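Local coordinates for protein dual function macrocyclase-peptidase POPB (Galerina marginata, PDB 5N4B) that cleaves peptide bonds after prolyl residues and closes peptides into macrocycles in the biosynthesis of amanitin toxins, at residues Phe157-Val162 against Ile172-Thr177; Thr429-Asp434 against Phe443-Thr448; Gly597-Glu602 against Val650-Leu655. The protein carries 1 engineered substitution. All coordinates share one frame; numbering follows the deposited sequence.

Interaction 1 (Phe157-Val162 against Ile172-Thr177)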
ATOM      1  N   PHE A 157      20.865  -1.223  18.703  1.00 15.17           N
ATOM      2  CA  PHE A 157      19.517  -1.512  19.120  1.00 15.63           C
ATOM      3  C   PHE A 157      18.625  -1.702  17.911  1.00 13.51           C
ATOM      4  O   PHE A 157      18.894  -1.190  16.824  1.00 13.76           O
ATOM      5  CB  PHE A 157      18.926  -0.434  20.046  1.00 15.94           C
ATOM      6  CG  PHE A 157      19.586  -0.397  21.381  1.00 19.18           C
ATOM      7  CD1 PHE A 157      19.368  -1.398  22.276  1.00 21.83           C
ATOM      8  CD2 PHE A 157      20.498   0.578  21.682  1.00 24.71           C
ATOM      9  CE1 PHE A 157      19.992  -1.394  23.519  1.00 28.51           C
ATOM     10  CE2 PHE A 157      21.116   0.578  22.924  1.00 27.80           C
ATOM     11  CZ  PHE A 157      20.870  -0.395  23.804  1.00 27.92           C
ATOM     12  N   PHE A 158      17.564  -2.467  18.131  1.00 13.01           N
ATOM     13  CA  PHE A 158      16.568  -2.786  17.122  1.00 11.31           C
ATOM     14  C   PHE A 158      15.210  -2.494  17.718  1.00 10.93           C
ATOM     15  O   PHE A 158      14.811  -3.130  18.695  1.00 13.10           O
ATOM     16  CB  PHE A 158      16.694  -4.260  16.749  1.00 11.67           C
ATOM     17  CG  PHE A 158      15.666  -4.778  15.749  1.00 12.69           C
ATOM     18  CD1 PHE A 158      15.708  -4.376  14.416  1.00 11.02           C
ATOM     19  CD2 PHE A 158      14.694  -5.691  16.118  1.00 12.55           C
ATOM     20  CE1 PHE A 158      14.845  -4.911  13.502  1.00 11.21           C
ATOM     21  CE2 PHE A 158      13.824  -6.208  15.189  1.00 10.12           C
ATOM     22  CZ  PHE A 158      13.863  -5.806  13.917  1.00 10.81           C
ATOM     23  N   ALA A 159      14.503  -1.540  17.153  1.00 11.39           N
ATOM     24  CA  ALA A 159      13.148  -1.199  17.581  1.00 11.01           C
ATOM     25  C   ALA A 159      12.157  -1.877  16.647  1.00 11.85           C
ATOM     26  O   ALA A 159      12.382  -1.915  15.438  1.00 10.98           O
ATOM     27  CB  ALA A 159      12.943   0.305  17.558  1.00 12.74           C
ATOM     28  N   TYR A 160      11.096  -2.450  17.196  1.00 10.28           N
ATOM     29  CA  TYR A 160      10.173  -3.213  16.382  1.00 10.30           C
ATOM     30  C   TYR A 160       8.758  -3.058  16.886  1.00 10.77           C
ATOM     31  O   TYR A 160       8.514  -3.154  18.093  1.00 12.10           O
ATOM     32  CB  TYR A 160      10.547  -4.686  16.295  1.00 10.65           C
ATOM     33  CG  TYR A 160      10.745  -5.398  17.600  1.00 10.26           C
ATOM     34  CD1 TYR A 160      11.933  -5.250  18.308  1.00 13.36           C
ATOM     35  CD2 TYR A 160       9.833  -6.336  18.088  1.00 11.82           C
ATOM     36  CE1 TYR A 160      12.178  -5.944  19.487  1.00 12.36           C
ATOM     37  CE2 TYR A 160      10.091  -7.055  19.276  1.00 13.81           C
ATOM     38  CZ  TYR A 160      11.294  -6.848  19.938  1.00 12.50           C
ATOM     39  OH  TYR A 160      11.593  -7.570  21.097  1.00 16.19           O
ATOM     40  N   ALA A 161       7.844  -2.804  15.976  1.00 10.73           N
ATOM     41  CA  ALA A 161       6.438  -2.576  16.262  1.00 11.30           C
ATOM     42  C   ALA A 161       5.661  -3.864  16.073  1.00 11.30           C
ATOM     43  O   ALA A 161       5.778  -4.517  15.020  1.00 12.37           O
ATOM     44  CB  ALA A 161       5.874  -1.494  15.334  1.00 11.12           C
ATOM     45  N   VAL A 162       4.857  -4.210  17.072  1.00 11.78           N
ATOM     46  CA  VAL A 162       4.133  -5.475  17.115  1.00 11.14           C
ATOM     47  C   VAL A 162       2.647  -5.190  17.224  1.00 13.67           C
ATOM     48  O   VAL A 162       2.221  -4.378  18.039  1.00 14.95           O
ATOM     49  CB  VAL A 162       4.601  -6.305  18.310  1.00 13.84           C
ATOM     50  CG1 VAL A 162       3.815  -7.606  18.370  1.00 17.02           C
ATOM     51  CG2 VAL A 162       6.123  -6.582  18.181  1.00 15.33           C
ATOM     52  N   ILE A 172       5.748  -0.730  20.387  1.00 12.85           N
ATOM     53  CA  ILE A 172       7.154  -0.762  19.991  1.00 12.46           C
ATOM     54  C   ILE A 172       7.950  -1.303  21.155  1.00 14.79           C
ATOM     55  O   ILE A 172       7.830  -0.830  22.302  1.00 15.39           O
ATOM     56  CB  ILE A 172       7.680   0.614  19.573  1.00 12.85           C
ATOM     57  CG1 ILE A 172       6.840   1.199  18.434  1.00 12.09           C
ATOM     58  CG2 ILE A 172       9.132   0.460  19.149  1.00 13.70           C
ATOM     59  CD1 ILE A 172       7.193   2.682  18.170  1.00 12.61           C
ATOM     60  N   TYR A 173       8.778  -2.296  20.851  1.00 12.84           N
ATOM     61  CA  TYR A 173       9.739  -2.909  21.748  1.00 13.65           C
ATOM     62  C   TYR A 173      11.143  -2.629  21.230  1.00 12.16           C
ATOM     63  O   TYR A 173      11.330  -2.223  20.074  1.00 12.80           O
ATOM     64  CB  TYR A 173       9.510  -4.445  21.874  1.00 14.79           C
ATOM     65  CG  TYR A 173       8.157  -4.764  22.427  1.00 15.26           C
ATOM     66  CD1 TYR A 173       7.934  -4.740  23.789  1.00 16.92           C
ATOM     67  CD2 TYR A 173       7.094  -5.032  21.594  1.00 15.76           C
ATOM     68  CE1 TYR A 173       6.698  -5.017  24.284  1.00 17.07           C
ATOM     69  CE2 TYR A 173       5.835  -5.302  22.095  1.00 18.84           C
ATOM     70  CZ  TYR A 173       5.656  -5.297  23.456  1.00 18.99           C
ATOM     71  OH  TYR A 173       4.380  -5.533  23.964  1.00 23.90           O
ATOM     72  N   VAL A 174      12.135  -2.796  22.114  1.00 14.17           N
ATOM     73  CA  VAL A 174      13.520  -2.542  21.785  1.00 13.49           C
ATOM     74  C   VAL A 174      14.363  -3.684  22.320  1.00 16.59           C
ATOM     75  O   VAL A 174      14.213  -4.104  23.484  1.00 16.78           O
ATOM     76  CB  VAL A 174      14.032  -1.214  22.364  1.00 17.65           C
ATOM     77  CG1 VAL A 174      15.497  -0.921  21.916  1.00 21.33           C
ATOM     78  CG2 VAL A 174      13.088  -0.068  22.019  1.00 17.10           C
ATOM     79  N   ARG A 175      15.280  -4.140  21.493  1.00 14.53           N
ATOM     80  CA  ARG A 175      16.233  -5.158  21.917  1.00 14.60           C
ATOM     81  C   ARG A 175      17.621  -4.867  21.376  1.00 15.30           C
ATOM     82  O   ARG A 175      17.803  -4.226  20.348  1.00 15.85           O
ATOM     83  CB  ARG A 175      15.824  -6.599  21.519  1.00 15.03           C
ATOM     84  CG  ARG A 175      15.902  -6.825  20.009  1.00 13.59           C
ATOM     85  CD  ARG A 175      15.171  -8.071  19.550  1.00 13.96           C
ATOM     86  NE  ARG A 175      15.610  -9.249  20.261  1.00 16.02           N
ATOM     87  CZ  ARG A 175      14.908  -9.890  21.192  1.00 16.72           C
ATOM     88  NH1 ARG A 175      13.684  -9.550  21.546  1.00 15.92           N
ATOM     89  NH2 ARG A 175      15.472 -10.910  21.802  1.00 20.09           N
ATOM     90  N   SER A 176      18.632  -5.338  22.111  1.00 17.38           N
ATOM     91  CA  SER A 176      19.997  -5.264  21.638  1.00 19.37           C
ATOM     92  C   SER A 176      20.162  -6.074  20.362  1.00 17.32           C
ATOM     93  O   SER A 176      19.608  -7.172  20.228  1.00 18.07           O
ATOM     94  CB  SER A 176      20.925  -5.862  22.706  1.00 21.12           C
ATOM     95  OG  SER A 176      22.239  -5.964  22.153  1.00 23.25           O
ATOM     96  N   THR A 177      20.962  -5.564  19.427  1.00 18.25           N
ATOM     97  CA  THR A 177      21.287  -6.305  18.228  0.82 16.89           C
ATOM     98  C   THR A 177      22.099  -7.566  18.495  1.00 20.91           C
ATOM     99  O   THR A 177      22.253  -8.391  17.585  1.00 23.72           O
ATOM    100  CB  THR A 177      21.971  -5.404  17.187  0.82 18.39           C
ATOM    101  OG1 THR A 177      23.190  -4.806  17.688  0.82 21.57           O
ATOM    102  CG2 THR A 177      21.008  -4.318  16.808  0.82 18.60           C
TER

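Interaction 2 (Thr429-Asp434 against Phe443-Thr448)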
ATOM      1  N   THR A 429      15.102  -8.335  -8.389  1.00 10.23           N
ATOM      2  CA  THR A 429      16.530  -8.226  -8.573  1.00 11.09           C
ATOM      3  C   THR A 429      17.053  -7.173  -7.608  1.00 11.45           C
ATOM      4  O   THR A 429      16.453  -6.095  -7.442  1.00 11.79           O
ATOM      5  CB  THR A 429      16.827  -7.826  -9.992  1.00 12.81           C
ATOM      6  OG1 THR A 429      16.401  -8.912 -10.834  1.00 16.11           O
ATOM      7  CG2 THR A 429      18.326  -7.554 -10.215  1.00 14.90           C
ATOM      8  N   ILE A 430      18.179  -7.461  -6.958  1.00 11.80           N
ATOM      9  CA  ILE A 430      18.842  -6.503  -6.080  1.00 10.16           C
ATOM     10  C   ILE A 430      20.158  -6.156  -6.745  1.00 11.29           C
ATOM     11  O   ILE A 430      21.008  -7.033  -6.939  1.00 12.35           O
ATOM     12  CB  ILE A 430      19.066  -7.070  -4.667  1.00 12.18           C
ATOM     13  CG1 ILE A 430      17.732  -7.506  -4.019  1.00 13.05           C
ATOM     14  CG2 ILE A 430      19.809  -6.051  -3.823  1.00 12.07           C
ATOM     15  CD1 ILE A 430      17.822  -8.496  -2.963  1.00 17.74           C
ATOM     16  N   ALA A 431      20.308  -4.885  -7.137  1.00 11.31           N
ATOM     17  CA  ALA A 431      21.530  -4.382  -7.746  1.00 11.49           C
ATOM     18  C   ALA A 431      22.291  -3.554  -6.734  1.00 12.67           C
ATOM     19  O   ALA A 431      21.718  -2.990  -5.804  1.00 13.50           O
ATOM     20  CB  ALA A 431      21.214  -3.523  -8.961  1.00 12.33           C
ATOM     21  N   ARG A 432      23.619  -3.527  -6.911  1.00 14.24           N
ATOM     22  CA  ARG A 432      24.537  -2.826  -6.020  1.00 14.00           C
ATOM     23  C   ARG A 432      25.376  -1.862  -6.832  1.00 14.20           C
ATOM     24  O   ARG A 432      25.908  -2.231  -7.878  1.00 15.14           O
ATOM     25  CB  ARG A 432      25.448  -3.804  -5.289  1.00 15.70           C
ATOM     26  CG  ARG A 432      26.420  -3.157  -4.299  1.00 17.48           C
ATOM     27  CD  ARG A 432      27.123  -4.196  -3.385  1.00 18.79           C
ATOM     28  NE  ARG A 432      27.937  -5.070  -4.207  1.00 18.51           N
ATOM     29  CZ  ARG A 432      29.264  -5.016  -4.308  1.00 25.03           C
ATOM     30  NH1 ARG A 432      30.000  -4.180  -3.577  1.00 23.70           N
ATOM     31  NH2 ARG A 432      29.856  -5.855  -5.143  1.00 24.65           N
ATOM     32  N   TYR A 433      25.570  -0.677  -6.279  1.00 13.36           N
ATOM     33  CA  TYR A 433      26.490   0.314  -6.817  1.00 12.55           C
ATOM     34  C   TYR A 433      27.548   0.556  -5.751  1.00 15.16           C
ATOM     35  O   TYR A 433      27.222   0.977  -4.631  1.00 15.31           O
ATOM     36  CB  TYR A 433      25.780   1.604  -7.188  1.00 14.05           C
ATOM     37  CG  TYR A 433      26.658   2.586  -7.948  1.00 16.84           C
ATOM     38  CD1 TYR A 433      27.524   3.428  -7.277  1.00 17.33           C
ATOM     39  CD2 TYR A 433      26.630   2.643  -9.330  1.00 15.54           C
ATOM     40  CE1 TYR A 433      28.354   4.306  -7.943  1.00 19.68           C
ATOM     41  CE2 TYR A 433      27.472   3.542 -10.022  1.00 16.97           C
ATOM     42  CZ  TYR A 433      28.300   4.356  -9.316  1.00 19.12           C
ATOM     43  OH  TYR A 433      29.115   5.223  -9.993  1.00 21.61           O
ATOM     44  N   ASP A 434      28.821   0.311  -6.106  1.00 15.91           N
ATOM     45  CA  ASP A 434      29.939   0.407  -5.165  1.00 16.86           C
ATOM     46  C   ASP A 434      30.870   1.513  -5.637  1.00 19.06           C
ATOM     47  O   ASP A 434      31.594   1.332  -6.623  1.00 19.24           O
ATOM     48  CB  ASP A 434      30.655  -0.938  -5.128  1.00 17.87           C
ATOM     49  CG  ASP A 434      31.897  -0.944  -4.252  1.00 23.55           C
ATOM     50  OD1 ASP A 434      32.167   0.066  -3.584  1.00 20.37           O
ATOM     51  OD2 ASP A 434      32.570  -2.012  -4.252  1.00 25.45           O
ATOM     52  N   PHE A 443      28.673  -0.996 -10.923  1.00 17.93           N
ATOM     53  CA  PHE A 443      27.319  -1.527 -10.877  1.00 15.23           C
ATOM     54  C   PHE A 443      27.322  -3.030 -11.078  1.00 18.82           C
ATOM     55  O   PHE A 443      27.973  -3.544 -12.001  1.00 21.55           O
ATOM     56  CB  PHE A 443      26.482  -0.873 -11.975  1.00 18.09           C
ATOM     57  CG  PHE A 443      25.024  -1.197 -11.920  1.00 20.02           C
ATOM     58  CD1 PHE A 443      24.197  -0.560 -11.020  1.00 22.72           C
ATOM     59  CD2 PHE A 443      24.478  -2.153 -12.761  1.00 27.58           C
ATOM     60  CE1 PHE A 443      22.813  -0.852 -10.973  1.00 24.78           C
ATOM     61  CE2 PHE A 443      23.095  -2.440 -12.699  1.00 29.60           C
ATOM     62  CZ  PHE A 443      22.297  -1.745 -11.805  1.00 22.30           C
ATOM     63  N   SER A 444      26.625  -3.757 -10.200  1.00 15.76           N
ATOM     64  CA  SER A 444      26.560  -5.207 -10.302  1.00 15.85           C
ATOM     65  C   SER A 444      25.208  -5.703  -9.809  1.00 15.60           C
ATOM     66  O   SER A 444      24.455  -4.982  -9.164  1.00 15.57           O
ATOM     67  CB  SER A 444      27.658  -5.882  -9.480  1.00 18.69           C
ATOM     68  OG  SER A 444      27.514  -5.695  -8.091  1.00 20.42           O
ATOM     69  N   ILE A 445      24.928  -6.973 -10.081  1.00 15.56           N
ATOM     70  CA  ILE A 445      23.737  -7.632  -9.584  1.00 14.93           C
ATOM     71  C   ILE A 445      24.156  -8.444  -8.370  1.00 15.81           C
ATOM     72  O   ILE A 445      25.021  -9.333  -8.448  1.00 17.33           O
ATOM     73  CB  ILE A 445      23.091  -8.505 -10.658  1.00 14.83           C
ATOM     74  CG1 ILE A 445      22.698  -7.694 -11.866  1.00 17.70           C
ATOM     75  CG2 ILE A 445      21.889  -9.176 -10.044  1.00 16.08           C
ATOM     76  CD1 ILE A 445      21.852  -6.492 -11.596  1.00 20.19           C
ATOM     77  N   LEU A 446      23.569  -8.122  -7.216  1.00 13.31           N
ATOM     78  CA  LEU A 446      23.834  -8.845  -5.981  1.00 13.07           C
ATOM     79  C   LEU A 446      23.078 -10.158  -5.931  1.00 14.80           C
ATOM     80  O   LEU A 446      23.647 -11.192  -5.611  1.00 16.13           O
ATOM     81  CB  LEU A 446      23.434  -7.982  -4.789  1.00 13.73           C
ATOM     82  CG  LEU A 446      23.740  -8.617  -3.434  1.00 14.79           C
ATOM     83  CD1 LEU A 446      25.253  -8.475  -3.040  1.00 18.05           C
ATOM     84  CD2 LEU A 446      22.865  -8.042  -2.315  1.00 17.62           C
ATOM     85  N   ARG A 447      21.775 -10.127  -6.206  1.00 13.80           N
ATOM     86  CA  ARG A 447      20.938 -11.312  -6.142  1.00 13.33           C
ATOM     87  C   ARG A 447      19.810 -11.161  -7.140  1.00 14.07           C
ATOM     88  O   ARG A 447      19.331 -10.052  -7.382  1.00 13.49           O
ATOM     89  CB  ARG A 447      20.234 -11.486  -4.771  1.00 16.04           C
ATOM     90  CG  ARG A 447      21.145 -11.439  -3.597  1.00 15.96           C
ATOM     91  CD  ARG A 447      20.421 -11.853  -2.300  1.00 16.51           C
ATOM     92  NE  ARG A 447      20.163 -13.271  -2.290  1.00 15.04           N
ATOM     93  CZ  ARG A 447      19.810 -13.954  -1.217  1.00 13.72           C
ATOM     94  NH1 ARG A 447      19.619 -13.354  -0.070  1.00 14.82           N
ATOM     95  NH2 ARG A 447      19.691 -15.268  -1.287  1.00 17.58           N
ATOM     96  N   THR A 448      19.389 -12.300  -7.702  1.00 12.47           N
ATOM     97  CA  THR A 448      18.202 -12.406  -8.525  0.52 10.77           C
ATOM     98  C   THR A 448      17.274 -13.455  -7.913  1.00 12.88           C
ATOM     99  O   THR A 448      17.727 -14.547  -7.586  1.00 16.16           O
ATOM    100  CB  THR A 448      18.633 -12.825  -9.913  0.52 14.52           C
ATOM    101  OG1 THR A 448      19.640 -11.917 -10.397  0.52 14.16           O
ATOM    102  CG2 THR A 448      17.444 -12.869 -10.824  0.52 13.50           C
TER
HETATM  103  O   HOH W   1      28.602  -3.353  -7.294  1.00 12.35           O
HETATM  104  O   HOH W   2      26.767  -7.147  -5.888  1.00 16.63           O
HETATM  105  O   HOH W   3      29.841  -7.923  -7.563  1.00 29.56           O

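Interaction 3 (Gly597-Glu602 against Val650-Leu655)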
ATOM      1  N   GLY A 597     -17.616  -9.310 -17.223  1.00 12.32           N
ATOM      2  CA  GLY A 597     -18.044 -10.687 -17.029  1.00 13.65           C
ATOM      3  C   GLY A 597     -17.946 -11.158 -15.597  1.00 12.45           C
ATOM      4  O   GLY A 597     -18.549 -12.175 -15.256  1.00 13.59           O
ATOM      5  N   ALA A 598     -17.195 -10.451 -14.751  1.00 10.96           N
ATOM      6  CA  ALA A 598     -17.072 -10.812 -13.351  1.00 10.89           C
ATOM      7  C   ALA A 598     -16.487  -9.626 -12.612  1.00  9.69           C
ATOM      8  O   ALA A 598     -15.776  -8.804 -13.193  1.00 10.47           O
ATOM      9  CB  ALA A 598     -16.178 -12.018 -13.105  1.00 10.53           C
ATOM     10  N   ALA A 599     -16.752  -9.580 -11.310  1.00  8.96           N
ATOM     11  CA  ALA A 599     -16.289  -8.472 -10.495  1.00 10.17           C
ATOM     12  C   ALA A 599     -15.928  -8.950  -9.101  1.00 10.16           C
ATOM     13  O   ALA A 599     -16.711  -9.660  -8.463  1.00 10.89           O
ATOM     14  CB  ALA A 599     -17.367  -7.384 -10.411  1.00  9.92           C
ATOM     15  N   VAL A 600     -14.751  -8.551  -8.617  1.00  9.15           N
ATOM     16  CA  VAL A 600     -14.250  -8.939  -7.282  1.00  9.05           C
ATOM     17  C   VAL A 600     -13.760  -7.680  -6.571  1.00  8.06           C
ATOM     18  O   VAL A 600     -12.576  -7.311  -6.688  1.00  9.07           O
ATOM     19  CB  VAL A 600     -13.198 -10.058  -7.322  1.00  8.09           C
ATOM     20  CG1 VAL A 600     -12.746 -10.352  -5.883  1.00 11.20           C
ATOM     21  CG2 VAL A 600     -13.791 -11.264  -7.958  1.00 10.35           C
ATOM     22  N   PRO A 601     -14.642  -6.953  -5.860  1.00  8.36           N
ATOM     23  CA  PRO A 601     -14.208  -5.824  -5.023  1.00  9.25           C
ATOM     24  C   PRO A 601     -13.779  -6.313  -3.661  1.00  9.21           C
ATOM     25  O   PRO A 601     -14.529  -7.059  -3.016  1.00  9.76           O
ATOM     26  CB  PRO A 601     -15.459  -4.948  -4.955  1.00  9.58           C
ATOM     27  CG  PRO A 601     -16.587  -5.950  -5.065  1.00  9.81           C
ATOM     28  CD  PRO A 601     -16.109  -7.117  -5.865  1.00  8.35           C
ATOM     29  N   GLU A 602     -12.606  -5.894  -3.202  1.00  8.66           N
ATOM     30  CA  GLU A 602     -12.018  -6.356  -1.931  1.00  8.36           C
ATOM     31  C   GLU A 602     -11.948  -5.188  -0.945  1.00  9.92           C
ATOM     32  O   GLU A 602     -11.315  -4.176  -1.218  1.00 11.73           O
ATOM     33  CB  GLU A 602     -10.626  -6.940  -2.151  1.00 10.21           C
ATOM     34  CG  GLU A 602     -10.602  -8.076  -3.139  1.00 13.03           C
ATOM     35  CD  GLU A 602      -9.192  -8.629  -3.373  1.00 18.92           C
ATOM     36  OE1 GLU A 602      -8.359  -8.600  -2.419  1.00 24.89           O
ATOM     37  OE2 GLU A 602      -8.907  -9.154  -4.449  1.00 16.39           O
ATOM     38  N   VAL A 650     -28.735  -6.196 -15.654  1.00 16.00           N
ATOM     39  CA  VAL A 650     -28.095  -7.444 -15.254  1.00 14.24           C
ATOM     40  C   VAL A 650     -26.696  -7.120 -14.736  1.00 14.85           C
ATOM     41  O   VAL A 650     -25.925  -6.409 -15.400  1.00 16.25           O
ATOM     42  CB  VAL A 650     -28.066  -8.435 -16.421  1.00 15.86           C
ATOM     43  CG1 VAL A 650     -27.224  -9.645 -16.078  1.00 20.32           C
ATOM     44  CG2 VAL A 650     -29.487  -8.899 -16.797  1.00 19.46           C
ATOM     45  N   MET A 651     -26.370  -7.623 -13.536  1.00 13.81           N
ATOM     46  CA  MET A 651     -25.054  -7.472 -12.934  1.00 14.44           C
ATOM     47  C   MET A 651     -24.172  -8.664 -13.281  1.00 14.44           C
ATOM     48  O   MET A 651     -24.648  -9.797 -13.319  1.00 13.46           O
ATOM     49  CB  MET A 651     -25.154  -7.356 -11.412  1.00 15.03           C
ATOM     50  CG  MET A 651     -25.736  -6.070 -10.901  1.00 16.86           C
ATOM     51  SD  MET A 651     -24.630  -4.636 -11.203  1.00 20.98           S
ATOM     52  CE  MET A 651     -25.663  -3.992 -12.467  1.00 24.58           C
ATOM     53  N   PRO A 652     -22.872  -8.448 -13.497  1.00 12.10           N
ATOM     54  CA  PRO A 652     -21.965  -9.583 -13.636  1.00 12.20           C
ATOM     55  C   PRO A 652     -21.905 -10.382 -12.353  1.00 11.50           C
ATOM     56  O   PRO A 652     -22.149  -9.869 -11.267  1.00 12.61           O
ATOM     57  CB  PRO A 652     -20.597  -8.916 -13.896  1.00 12.62           C
ATOM     58  CG  PRO A 652     -20.703  -7.617 -13.203  1.00 14.52           C
ATOM     59  CD  PRO A 652     -22.157  -7.179 -13.397  1.00 13.05           C
ATOM     60  N   ALA A 653     -21.476 -11.636 -12.501  1.00 10.83           N
ATOM     61  CA  ALA A 653     -21.113 -12.439 -11.330  1.00  9.68           C
ATOM     62  C   ALA A 653     -20.155 -11.645 -10.460  1.00 11.13           C
ATOM     63  O   ALA A 653     -19.138 -11.160 -10.952  1.00 11.19           O
ATOM     64  CB  ALA A 653     -20.428 -13.736 -11.757  1.00 11.56           C
ATOM     65  N   THR A 654     -20.464 -11.541  -9.161  1.00 11.29           N
ATOM     66  CA  THR A 654     -19.753 -10.679  -8.252  1.00  9.58           C
ATOM     67  C   THR A 654     -19.459 -11.463  -6.984  1.00 10.45           C
ATOM     68  O   THR A 654     -20.360 -12.079  -6.396  1.00 11.35           O
ATOM     69  CB  THR A 654     -20.584  -9.433  -7.934  1.00 12.18           C
ATOM     70  OG1 THR A 654     -20.762  -8.640  -9.120  1.00 12.69           O
ATOM     71  CG2 THR A 654     -19.887  -8.550  -6.932  1.00 13.78           C
ATOM     72  N   LEU A 655     -18.195 -11.423  -6.556  1.00  9.27           N
ATOM     73  CA  LEU A 655     -17.729 -12.033  -5.314  1.00  9.45           C
ATOM     74  C   LEU A 655     -17.043 -10.925  -4.542  1.00  9.85           C
ATOM     75  O   LEU A 655     -15.949 -10.474  -4.903  1.00  9.62           O
ATOM     76  CB  LEU A 655     -16.776 -13.176  -5.537  1.00 10.65           C
ATOM     77  CG  LEU A 655     -16.214 -13.785  -4.240  1.00 10.81           C
ATOM     78  CD1 LEU A 655     -17.323 -14.446  -3.430  1.00 15.25           C
ATOM     79  CD2 LEU A 655     -15.157 -14.807  -4.533  1.00 14.72           C
TER
HETATM   80  O   HOH W   4     -21.123 -12.761 -15.264  1.00 11.04           O

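Interaction 1 (Phe157-Val162 against Ile172-Thr177)
Phe158 and Tyr160 each exchange a pair of backbone hydrogen bonds with the facing strand, Phe158 with Arg175 and Tyr160 with Tyr173, so that 157-162 and 172-177 run antiparallel with their axes at 152° and 4.5 Å apart at the closest. Between these two lies the non-hydrogen-bonded pair Ala159-Val174, with Phe157-Ser176 and Ala161-Ile172 beyond; Ala159 CA approaches Tyr173 O at 3.3 Å in a CA-H...O contact. On the face shared by Tyr160, Tyr173 and Arg175, the Tyr160 ring leans across to the partner strand because CG sits between its own backbone N and carbonyl carbon (chi1 53°). Tyr173 CB lies over one face of that ring, 3.8 Å from its centroid, as a CH-pi contact. The Tyr160 hydroxyl then accepts a bond from Arg175 NH1, 2.9 Å from NH1 to OH and in the guanidinium plane, although the two flat groups are turned 49° apart. NH1 also forms a salt bridge with Asp191, and NE bonds to Ser179 O. Val162 CG2 meets the edge of the Tyr173 ring, 3.9 Å from CD2, while Tyr173 OH reaches Glu197. On the other face Ala159 CB is 4.1 Å from Ile172 CG2. This is the central hairpin of a four-stranded antiparallel blade of the N-terminal beta-propeller, and Ala159, Ile172 and Val174 pack on Phe215 of the next blade.

Interaction 2 (Thr429-Asp434 against Phe443-Thr448)
Ala431 CB meets the far end of the Phe443 ring, 3.5 Å from CZ; CG of Phe443 stands opposite its own backbone N (chi1 -172°), which brings the CE1-CZ end of the ring to the Ala431 methyl. Ile445 closes in on the same methyl with CD1 and also touches Thr429, CG2 to CG2 at 3.9 Å. On the opposite face from Ala431, Ile430 runs alongside Leu446, with Ile430 CG2 3.9 Å from Leu446 CD2. At this point the antiparallel pairing slips by one residue in a classic beta bulge: two residues, Leu446 and Arg447, stand against the single Ile430. Leu446 N reaches Ile430 O at 2.8 Å in a bent bond, and Arg447 N reaches the same Ile430 O at 3.3 Å, longer but straighter. Farther out, Arg432 and Ser444 exchange two backbone bonds, and their side chains are joined through water. One water accepts from Arg432 NE at 2.9 Å and bonds to Ser444 OG; another donates to Arg432 O and also meets that hydroxyl. Arg432 NH1 forms a salt bridge with Asp434 OD2 at 3.4 Å. The hairpin supplies the last two strands of a propeller blade: 426-434 is flanked by 416-423, Ile430 reaches Phe85 and Ala87 on strand 84-90 and an apolar side chain of the bound peptide, and Arg447 pairs with Asp125 and rests on Phe85 as a cation-pi partner.

Interaction 3 (Gly597-Glu602 against Val650-Leu655)
Two neighbouring parallel strands of the alpha/beta-hydrolase sheet meet where both the N-H and the C=O of Ala599 are taken up by the chain at 653-655. Ala599 N bonds to Ala653 O at 2.9 Å, and Ala599 O accepts from Leu655 N at 3.0 Å; the strand axes diverge by only 18°. At the start of the pairing a water takes the place of a direct bond, donating to Gly597 O and accepting from Ala653 N, while Pro652 CB packs 3.8 Å from Ala598 N. Inside the sheet 598-602 lies between 572-577 and 653-659, next to the strand that leads to the nucleophile position, here the engineered Ala578. On the face of Ala599 and Thr654, Ala599 CB lies 3.8 Å from Thr654 OG1, which is turned back to donate to Pro652 O from above its carbonyl plane; helix 579-590 covers this side through Ile588. Opposite, Val600 and Leu655 pack against helix 705-722. Leu655 O is buried without a hydrogen-bond partner, with Val600 CG1 3.4 Å and Pro601 CD 3.5 Å from it. Beyond Pro601, Glu602 forms a salt bridge with Lys715 and a hydrogen bond with the bound peptide.

Overall arrangement
The three contacts follow one another along the chain, and none touches another. Interactions 1 and 2 are hairpins in different blades of the same beta-propeller, their centres 29 Å apart and their nearest atoms about 17 Å apart. Interaction 3 belongs to the mixed sheet of the hydrolase domain, about 44 and 42 Å, centre to centre, from interactions 1 and 2. The propeller approaches the catalytic machinery: the side chain of Ala161 in interaction 1 lies about 8 Å from that of His699, while the side chain of Pro601 in interaction 3 lies about 10 Å from that of Ala578. Local antiparallel pairing thus builds the blades, and pairing of strands far apart in sequence builds the parallel part of the hydrolase sheet.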